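Local coordinates for putative gdp-fucose protein o-fucosyltransferase 1 (Caenorhabditis elegans, PDB 3ZY2) that belongs to the GDP-fucose protein O-fucosyltransferase family, adopts the GT-B type of glycosyltransferase fold and binds guanosine-5'-diphosphate, at residues 21-33 and 174-188. Sequence-based numbering, arbitrary orientation.
With GDP (guanosine-5'-diphosphate), chain C.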
ATOM      1  N   GLY A  21      10.551 -15.357   9.184  1.00 11.01           N
ATOM      2  CA  GLY A  21       9.248 -15.584   9.809  1.00 11.21           C
ATOM      3  C   GLY A  21       8.153 -14.775   9.139  1.00 11.10           C
ATOM      4  O   GLY A  21       7.052 -15.276   8.937  1.00 11.93           O
ATOM      5  N   ASN A  22       8.438 -13.528   8.787  1.00 11.34           N
ATOM      6  CA  ASN A  22       7.451 -12.709   8.058  1.00 11.69           C
ATOM      7  C   ASN A  22       7.156 -13.264   6.659  1.00 11.29           C
ATOM      8  O   ASN A  22       5.997 -13.270   6.210  1.00 11.73           O
ATOM      9  CB  ASN A  22       7.930 -11.245   7.893  1.00 12.45           C
ATOM     10  CG  ASN A  22       8.018 -10.444   9.208  1.00 15.11           C
ATOM     11  OD1 ASN A  22       8.326  -9.248   9.156  1.00 15.70           O
ATOM     12  ND2 ASN A  22       7.778 -11.072  10.355  1.00 14.99           N
ATOM     13  N   GLN A  23       8.185 -13.776   5.987  1.00 11.35           N
ATOM     14  CA  GLN A  23       8.052 -14.262   4.619  1.00 11.60           C
ATOM     15  C   GLN A  23       7.188 -15.509   4.601  1.00 10.73           C
ATOM     16  O   GLN A  23       6.300 -15.651   3.742  1.00 11.90           O
ATOM     17  CB  GLN A  23       9.411 -14.598   4.050  1.00 11.64           C
ATOM     18  CG  GLN A  23      10.288 -13.364   3.850  1.00 12.25           C
ATOM     19  CD  GLN A  23      11.719 -13.729   3.596  1.00 12.90           C
ATOM     20  OE1 GLN A  23      12.013 -14.750   2.956  1.00 12.97           O
ATOM     21  NE2 GLN A  23      12.649 -12.900   4.122  1.00 12.78           N
ATOM     22  N   VAL A  24       7.445 -16.424   5.545  1.00 10.88           N
ATOM     23  CA  VAL A  24       6.640 -17.641   5.639  1.00 11.00           C
ATOM     24  C   VAL A  24       5.200 -17.291   6.016  1.00 11.62           C
ATOM     25  O   VAL A  24       4.269 -17.861   5.473  1.00 11.25           O
ATOM     26  CB  VAL A  24       7.243 -18.647   6.636  1.00  9.83           C
ATOM     27  CG1 VAL A  24       6.323 -19.853   6.824  1.00 11.29           C
ATOM     28  CG2 VAL A  24       8.611 -19.122   6.127  1.00 12.44           C
ATOM     29  N   ASP A  25       5.026 -16.340   6.940  1.00 11.90           N
ATOM     30  CA  ASP A  25       3.693 -15.908   7.404  1.00 12.65           C
ATOM     31  C   ASP A  25       2.824 -15.432   6.223  1.00 12.58           C
ATOM     32  O   ASP A  25       1.659 -15.841   6.081  1.00 14.67           O
ATOM     33  CB  ASP A  25       3.873 -14.829   8.477  1.00 12.86           C
ATOM     34  CG  ASP A  25       2.744 -14.797   9.462  1.00 13.94           C
ATOM     35  OD1 ASP A  25       2.281 -15.883   9.881  1.00 15.10           O
ATOM     36  OD2 ASP A  25       2.316 -13.688   9.811  1.00 18.12           O
ATOM     37  N   GLN A  26       3.416 -14.633   5.340  1.00 13.04           N
ATOM     38  CA  GLN A  26       2.676 -14.155   4.163  1.00 13.03           C
ATOM     39  C   GLN A  26       2.549 -15.272   3.127  1.00 12.44           C
ATOM     40  O   GLN A  26       1.521 -15.384   2.459  1.00 12.63           O
ATOM     41  CB  GLN A  26       3.365 -12.927   3.555  1.00 13.95           C
ATOM     42  CG  GLN A  26       3.147 -11.665   4.377  1.00 16.31           C
ATOM     43  CD  GLN A  26       3.449 -10.422   3.567  1.00 18.23           C
ATOM     44  OE1 GLN A  26       4.595 -10.172   3.225  1.00 18.54           O
ATOM     45  NE2 GLN A  26       2.416  -9.646   3.243  1.00 19.39           N
ATOM     46  N   PHE A  27       3.557 -16.134   3.007  1.00 12.33           N
ATOM     47  CA  PHE A  27       3.515 -17.239   2.026  1.00 11.76           C
ATOM     48  C   PHE A  27       2.307 -18.182   2.239  1.00 11.77           C
ATOM     49  O   PHE A  27       1.673 -18.591   1.280  1.00 12.73           O
ATOM     50  CB  PHE A  27       4.867 -17.985   2.072  1.00 12.46           C
ATOM     51  CG  PHE A  27       4.948 -19.182   1.202  1.00 12.53           C
ATOM     52  CD1 PHE A  27       4.530 -19.169  -0.127  1.00 14.98           C
ATOM     53  CD2 PHE A  27       5.535 -20.339   1.698  1.00 14.84           C
ATOM     54  CE1 PHE A  27       4.646 -20.331  -0.929  1.00 15.04           C
ATOM     55  CE2 PHE A  27       5.667 -21.486   0.901  1.00 16.85           C
ATOM     56  CZ  PHE A  27       5.199 -21.473  -0.424  1.00 15.57           C
ATOM     57  N   LEU A  28       1.969 -18.471   3.499  1.00 11.21           N
ATOM     58  CA  LEU A  28       0.752 -19.263   3.803  1.00 12.56           C
ATOM     59  C   LEU A  28      -0.484 -18.621   3.186  1.00 11.89           C
ATOM     60  O   LEU A  28      -1.311 -19.316   2.588  1.00 13.91           O
ATOM     61  CB  LEU A  28       0.554 -19.388   5.309  1.00 12.14           C
ATOM     62  CG  LEU A  28       1.701 -20.071   6.049  1.00 12.73           C
ATOM     63  CD1 LEU A  28       1.307 -20.135   7.524  1.00 15.64           C
ATOM     64  CD2 LEU A  28       1.994 -21.439   5.483  1.00 13.72           C
ATOM     65  N   GLY A  29      -0.628 -17.307   3.355  1.00 13.15           N
ATOM     66  CA  GLY A  29      -1.757 -16.574   2.743  1.00 13.82           C
ATOM     67  C   GLY A  29      -1.718 -16.599   1.230  1.00 14.54           C
ATOM     68  O   GLY A  29      -2.747 -16.720   0.567  1.00 15.18           O
ATOM     69  N   VAL A  30      -0.516 -16.525   0.664  1.00 13.57           N
ATOM     70  CA  VAL A  30      -0.407 -16.575  -0.795  1.00 13.97           C
ATOM     71  C   VAL A  30      -0.782 -17.943  -1.360  1.00 15.40           C
ATOM     72  O   VAL A  30      -1.434 -18.044  -2.402  1.00 15.43           O
ATOM     73  CB  VAL A  30       0.979 -16.111  -1.320  1.00 13.65           C
ATOM     74  CG1 VAL A  30       0.963 -16.136  -2.845  1.00 14.64           C
ATOM     75  CG2 VAL A  30       1.356 -14.700  -0.815  1.00 14.26           C
ATOM     76  N   LEU A  31      -0.396 -19.003  -0.661  1.00 14.48           N
ATOM     77  CA  LEU A  31      -0.794 -20.346  -1.064  1.00 15.10           C
ATOM     78  C   LEU A  31      -2.319 -20.452  -1.153  1.00 15.56           C
ATOM     79  O   LEU A  31      -2.837 -20.970  -2.147  1.00 16.80           O
ATOM     80  CB  LEU A  31      -0.234 -21.371  -0.087  1.00 14.46           C
ATOM     81  CG  LEU A  31       1.238 -21.741  -0.336  1.00 14.29           C
ATOM     82  CD1 LEU A  31       1.866 -22.332   0.913  1.00 16.00           C
ATOM     83  CD2 LEU A  31       1.389 -22.724  -1.482  1.00 13.90           C
ATOM     84  N   ALA A  32      -3.009 -19.937  -0.132  1.00 15.46           N
ATOM     85  CA  ALA A  32      -4.484 -19.961  -0.105  1.00 16.09           C
ATOM     86  C   ALA A  32      -5.066 -19.142  -1.264  1.00 17.32           C
ATOM     87  O   ALA A  32      -6.030 -19.570  -1.938  1.00 18.78           O
ATOM     88  CB  ALA A  32      -4.984 -19.469   1.223  1.00 16.02           C
ATOM     89  N   PHE A  33      -4.471 -17.969  -1.498  1.00 16.41           N
ATOM     90  CA  PHE A  33      -4.876 -17.089  -2.595  1.00 18.57           C
ATOM     91  C   PHE A  33      -4.755 -17.767  -3.965  1.00 19.11           C
ATOM     92  O   PHE A  33      -5.692 -17.706  -4.779  1.00 20.53           O
ATOM     93  CB  PHE A  33      -4.036 -15.813  -2.513  1.00 17.32           C
ATOM     94  CG  PHE A  33      -4.279 -14.823  -3.640  1.00 19.60           C
ATOM     95  CD1 PHE A  33      -5.458 -14.085  -3.692  1.00 22.85           C
ATOM     96  CD2 PHE A  33      -3.303 -14.589  -4.608  1.00 21.40           C
ATOM     97  CE1 PHE A  33      -5.671 -13.148  -4.712  1.00 23.80           C
ATOM     98  CE2 PHE A  33      -3.517 -13.642  -5.639  1.00 23.76           C
ATOM     99  CZ  PHE A  33      -4.696 -12.925  -5.672  1.00 23.95           C
ATOM    100  N   ALA A 174       3.633  -9.490  -1.366  1.00 20.83           N
ATOM    101  CA  ALA A 174       2.847 -10.713  -1.242  1.00 19.74           C
ATOM    102  C   ALA A 174       1.361 -10.380  -1.130  1.00 19.69           C
ATOM    103  O   ALA A 174       0.985  -9.571  -0.265  1.00 19.61           O
ATOM    104  CB  ALA A 174       3.318 -11.500  -0.025  1.00 18.81           C
ATOM    105  N   PRO A 175       0.506 -11.012  -1.972  1.00 20.19           N
ATOM    106  CA  PRO A 175      -0.933 -10.736  -1.902  1.00 20.27           C
ATOM    107  C   PRO A 175      -1.594 -11.524  -0.772  1.00 19.98           C
ATOM    108  O   PRO A 175      -2.439 -12.414  -1.006  1.00 21.01           O
ATOM    109  CB  PRO A 175      -1.449 -11.177  -3.283  1.00 20.60           C
ATOM    110  CG  PRO A 175      -0.501 -12.217  -3.717  1.00 20.91           C
ATOM    111  CD  PRO A 175       0.849 -11.803  -3.172  1.00 20.20           C
ATOM    112  N   ALA A 176      -1.190 -11.183   0.448  1.00 18.63           N
ATOM    113  CA  ALA A 176      -1.606 -11.912   1.647  1.00 18.23           C
ATOM    114  C   ALA A 176      -1.551 -10.999   2.852  1.00 17.87           C
ATOM    115  O   ALA A 176      -0.710 -10.112   2.917  1.00 17.17           O
ATOM    116  CB  ALA A 176      -0.680 -13.086   1.891  1.00 18.64           C
ATOM    117  N   PRO A 177      -2.417 -11.234   3.843  1.00 17.67           N
ATOM    118  CA  PRO A 177      -2.337 -10.446   5.065  1.00 18.06           C
ATOM    119  C   PRO A 177      -1.057 -10.652   5.848  1.00 17.43           C
ATOM    120  O   PRO A 177      -0.405 -11.701   5.754  1.00 16.64           O
ATOM    121  CB  PRO A 177      -3.506 -10.982   5.906  1.00 18.46           C
ATOM    122  CG  PRO A 177      -4.445 -11.525   4.947  1.00 19.23           C
ATOM    123  CD  PRO A 177      -3.626 -12.078   3.816  1.00 18.37           C
ATOM    124  N   PHE A 178      -0.691  -9.634   6.614  1.00 16.90           N
ATOM    125  CA  PHE A 178       0.330  -9.758   7.619  1.00 16.97           C
ATOM    126  C   PHE A 178      -0.065  -8.929   8.817  1.00 17.25           C
ATOM    127  O   PHE A 178      -0.433  -7.770   8.658  1.00 18.10           O
ATOM    128  CB  PHE A 178       1.690  -9.274   7.119  1.00 16.54           C
ATOM    129  CG  PHE A 178       2.746  -9.338   8.178  1.00 17.66           C
ATOM    130  CD1 PHE A 178       3.394 -10.544   8.446  1.00 17.70           C
ATOM    131  CD2 PHE A 178       3.018  -8.237   8.984  1.00 19.55           C
ATOM    132  CE1 PHE A 178       4.363 -10.642   9.458  1.00 19.16           C
ATOM    133  CE2 PHE A 178       3.994  -8.307   9.993  1.00 21.33           C
ATOM    134  CZ  PHE A 178       4.663  -9.527  10.237  1.00 20.74           C
ATOM    135  N   PRO A 179      -0.006  -9.506  10.020  1.00 17.07           N
ATOM    136  CA  PRO A 179       0.269 -10.917  10.341  1.00 16.59           C
ATOM    137  C   PRO A 179      -0.781 -11.859   9.741  1.00 16.67           C
ATOM    138  O   PRO A 179      -1.894 -11.433   9.420  1.00 18.45           O
ATOM    139  CB  PRO A 179       0.183 -10.925  11.879  1.00 17.76           C
ATOM    140  CG  PRO A 179       0.502  -9.495  12.261  1.00 19.63           C
ATOM    141  CD  PRO A 179      -0.226  -8.709  11.245  1.00 18.06           C
ATOM    142  N   SER A 180      -0.432 -13.134   9.588  1.00 15.59           N
ATOM    143  CA  SER A 180      -1.373 -14.093   8.994  1.00 16.25           C
ATOM    144  C   SER A 180      -2.646 -14.256   9.818  1.00 16.79           C
ATOM    145  O   SER A 180      -2.636 -14.137  11.058  1.00 17.56           O
ATOM    146  CB  SER A 180      -0.723 -15.470   8.841  1.00 16.11           C
ATOM    147  OG  SER A 180      -0.271 -15.938  10.105  1.00 15.25           O
ATOM    148  N   LYS A 181      -3.720 -14.569   9.114  1.00 17.90           N
ATOM    149  CA  LYS A 181      -4.999 -14.873   9.748  1.00 19.49           C
ATOM    150  C   LYS A 181      -5.036 -16.315  10.210  1.00 18.91           C
ATOM    151  O   LYS A 181      -4.475 -17.205   9.559  1.00 18.69           O
ATOM    152  CB  LYS A 181      -6.144 -14.589   8.785  1.00 20.74           C
ATOM    153  CG  LYS A 181      -6.175 -13.144   8.288  1.00 23.80           C
ATOM    154  CD  LYS A 181      -7.510 -12.775   7.666  1.00 31.53           C
ATOM    155  CE  LYS A 181      -7.476 -11.321   7.194  1.00 35.00           C
ATOM    156  NZ  LYS A 181      -8.826 -10.751   6.905  1.00 37.66           N
ATOM    157  N   GLY A 182      -5.748 -16.559  11.312  1.00 19.44           N
ATOM    158  CA  GLY A 182      -5.865 -17.932  11.857  1.00 19.37           C
ATOM    159  C   GLY A 182      -6.260 -18.988  10.828  1.00 19.50           C
ATOM    160  O   GLY A 182      -5.841 -20.140  10.916  1.00 19.66           O
ATOM    161  N   LYS A 183      -7.064 -18.580   9.844  1.00 20.08           N
ATOM    162  CA  LYS A 183      -7.593 -19.468   8.809  1.00 21.68           C
ATOM    163  C   LYS A 183      -6.517 -20.138   7.952  1.00 19.80           C
ATOM    164  O   LYS A 183      -6.747 -21.207   7.374  1.00 20.09           O
ATOM    165  CB  LYS A 183      -8.561 -18.669   7.913  1.00 22.94           C
ATOM    166  CG  LYS A 183      -9.401 -19.448   6.902  1.00 29.40           C
ATOM    167  CD  LYS A 183     -10.761 -18.748   6.746  1.00 37.11           C
ATOM    168  CE  LYS A 183     -11.658 -19.365   5.664  1.00 40.72           C
ATOM    169  NZ  LYS A 183     -11.229 -18.953   4.293  1.00 44.15           N
ATOM    170  N   VAL A 184      -5.342 -19.514   7.848  1.00 17.42           N
ATOM    171  CA  VAL A 184      -4.328 -20.105   6.979  1.00 17.49           C
ATOM    172  C   VAL A 184      -3.237 -20.823   7.765  1.00 15.65           C
ATOM    173  O   VAL A 184      -2.337 -21.404   7.168  1.00 15.92           O
ATOM    174  CB  VAL A 184      -3.653 -19.082   6.017  1.00 16.77           C
ATOM    175  CG1 VAL A 184      -4.712 -18.426   5.103  1.00 18.99           C
ATOM    176  CG2 VAL A 184      -2.785 -18.058   6.782  1.00 17.37           C
ATOM    177  N   TRP A 185      -3.305 -20.784   9.094  1.00 14.72           N
ATOM    178  CA  TRP A 185      -2.223 -21.367   9.904  1.00 14.41           C
ATOM    179  C   TRP A 185      -2.046 -22.863   9.619  1.00 13.70           C
ATOM    180  O   TRP A 185      -0.895 -23.357   9.620  1.00 13.61           O
ATOM    181  CB  TRP A 185      -2.408 -21.142  11.401  1.00 14.08           C
ATOM    182  CG  TRP A 185      -2.337 -19.716  11.807  1.00 14.55           C
ATOM    183  CD1 TRP A 185      -1.773 -18.682  11.099  1.00 14.05           C
ATOM    184  CD2 TRP A 185      -2.767 -19.162  13.050  1.00 14.89           C
ATOM    185  NE1 TRP A 185      -1.889 -17.500  11.809  1.00 15.98           N
ATOM    186  CE2 TRP A 185      -2.495 -17.772  13.009  1.00 15.35           C
ATOM    187  CE3 TRP A 185      -3.404 -19.697  14.183  1.00 17.88           C
ATOM    188  CZ2 TRP A 185      -2.816 -16.915  14.067  1.00 16.91           C
ATOM    189  CZ3 TRP A 185      -3.729 -18.849  15.223  1.00 19.85           C
ATOM    190  CH2 TRP A 185      -3.439 -17.467  15.162  1.00 18.52           C
ATOM    191  N   SER A 186      -3.142 -23.583   9.363  1.00 15.27           N
ATOM    192  CA  SER A 186      -3.048 -25.007   9.073  1.00 15.23           C
ATOM    193  C   SER A 186      -2.301 -25.350   7.791  1.00 15.36           C
ATOM    194  O   SER A 186      -1.860 -26.476   7.623  1.00 16.52           O
ATOM    195  CB  SER A 186      -4.452 -25.633   9.068  1.00 16.77           C
ATOM    196  OG  SER A 186      -5.204 -25.090   8.006  1.00 18.99           O
ATOM    197  N   ILE A 187      -2.115 -24.371   6.896  1.00 14.54           N
ATOM    198  CA  ILE A 187      -1.353 -24.609   5.676  1.00 14.88           C
ATOM    199  C   ILE A 187       0.117 -24.956   5.987  1.00 13.93           C
ATOM    200  O   ILE A 187       0.784 -25.575   5.164  1.00 14.72           O
ATOM    201  CB  ILE A 187      -1.527 -23.415   4.685  1.00 14.41           C
ATOM    202  CG1 ILE A 187      -3.011 -23.305   4.333  1.00 15.09           C
ATOM    203  CG2 ILE A 187      -0.669 -23.580   3.392  1.00 16.07           C
ATOM    204  CD1 ILE A 187      -3.348 -22.089   3.461  1.00 15.71           C
ATOM    205  N   GLN A 188       0.602 -24.608   7.188  1.00 13.29           N
ATOM    206  CA  GLN A 188       1.953 -24.988   7.583  1.00 13.49           C
ATOM    207  C   GLN A 188       2.168 -26.511   7.514  1.00 13.51           C
ATOM    208  O   GLN A 188       3.295 -26.978   7.355  1.00 13.00           O
ATOM    209  CB  GLN A 188       2.245 -24.461   8.985  1.00 13.73           C
ATOM    210  CG  GLN A 188       3.732 -24.552   9.400  1.00 15.43           C
ATOM    211  CD  GLN A 188       4.583 -23.369   8.937  1.00 15.60           C
ATOM    212  OE1 GLN A 188       4.194 -22.207   9.078  1.00 14.74           O
ATOM    213  NE2 GLN A 188       5.772 -23.658   8.401  1.00 16.55           N
TER
HETATM  214  PB  GDP C1381      10.498 -12.091  14.082  0.50 29.74           P
HETATM  215  O1B GDP C1381      11.124 -12.977  15.096  0.50 17.02           O
HETATM  216  O2B GDP C1381       9.010 -12.028  13.615  0.50 22.43           O
HETATM  217  O3B GDP C1381      11.487 -10.926  13.467  0.50 23.19           O
HETATM  218  O3A GDP C1381      11.097 -13.273  12.985  0.50 15.80           O
HETATM  219  PA  GDP C1381      11.617 -12.989  11.373  0.50 25.82           P
HETATM  220  O1A GDP C1381      12.044 -14.678  11.314  0.50 17.65           O
HETATM  221  O2A GDP C1381      10.857 -12.391  10.461  0.50 10.46           O
HETATM  222  O5' GDP C1381      12.914 -11.930  12.014  0.50 24.32           O
HETATM  223  C5' GDP C1381      13.558 -12.901  12.570  0.50 20.91           C
HETATM  224  C4' GDP C1381      14.876 -13.151  12.466  0.50 28.72           C
HETATM  225  O4' GDP C1381      16.021 -12.966  13.197  0.50 28.48           O
HETATM  226  C3' GDP C1381      14.869 -14.448  11.973  0.50 23.44           C
HETATM  227  O3' GDP C1381      14.771 -14.983  10.323  0.50 21.22           O
HETATM  228  C2' GDP C1381      16.923 -15.212  11.875  0.50 50.32           C
HETATM  229  O2' GDP C1381      17.389 -14.592  10.760  0.50 20.56           O
HETATM  230  C1' GDP C1381      17.055 -14.405  13.155  0.50 29.92           C
HETATM  231  N9  GDP C1381      16.657 -15.177  14.101  0.50 25.66           N
HETATM  232  C8  GDP C1381      15.220 -14.936  15.200  0.50 26.93           C
HETATM  233  N7  GDP C1381      15.572 -16.057  15.745  0.50 30.98           N
HETATM  234  C5  GDP C1381      16.522 -16.876  15.520  0.50 21.33           C
HETATM  235  C6  GDP C1381      17.339 -18.355  15.926  0.50 26.25           C
HETATM  236  O6  GDP C1381      16.762 -18.821  16.794  0.50 22.12           O
HETATM  237  N1  GDP C1381      18.165 -18.421  15.238  0.50 22.09           N
HETATM  238  C2  GDP C1381      18.796 -17.920  14.292  0.50 23.77           C
HETATM  239  N2  GDP C1381      19.605 -18.173  13.766  0.50 19.79           N
HETATM  240  N3  GDP C1381      18.426 -16.562  13.580  0.50 25.23           N
HETATM  241  C4  GDP C1381      17.253 -16.143  14.310  0.50 22.66           C
HETATM  242  O   HOH W   1      -0.826 -14.471   5.346  1.00 15.43           O
HETATM  243  O   HOH W   2       5.335  -8.805   0.895  1.00 22.46           O
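Asp25 reaches from helix 20-37 to the loop 174-188, and its carboxylate grips Ser180 twice: OD1 takes the hydroxyl of Ser180 OG at 2.6 Å, and OD2 takes the backbone Ser180 N at 2.8 Å. Both donors lie well above the carboxylate plane. Ser180 OG in turn accepts a bond from Trp185 NE1 and lies close to the plane of that indole, while Asp25 OD1 is also in a salt bridge with Arg342. At the next residue, the extended chain of Gln26 runs beside Ala174 CB, and its NE2 donates to Ala176 O at 3.2 Å from above the carbonyl plane. A water joins Gln26 OE1 to Ala174 N, and another joins Asp25 O to Pro177 O. Phe178, its CG anti to the backbone N (chi1 177°), is carried toward the start of the helix, where CZ comes 3.5 Å from Asn22 ND2, ring and amide planes 55° apart. Asn22 N and Gly21 N donate to the alpha-phosphate oxygens of GDP, placing this end of the contact in the nucleotide pocket. Farther along, Ala176 CB presses on the backbone at Gly29, 3.7 Å from its C. Leu28 and Ile187 run antiparallel side by side, Leu28 CD2 against Ile187 CG2, and Ile187 CD1 meets Ala32 CB at 3.8 Å. Pro175 CB lies over one face of the Phe33 ring, a CH-pi contact. The loop thus lies along helix 20-37; helix 335-346 borders Val24 and Leu28 through Arg342, and strands 10-13 and 40-42 of the six-stranded parallel sheet, to which strand 168-171 before the loop also belongs, pack against Val30.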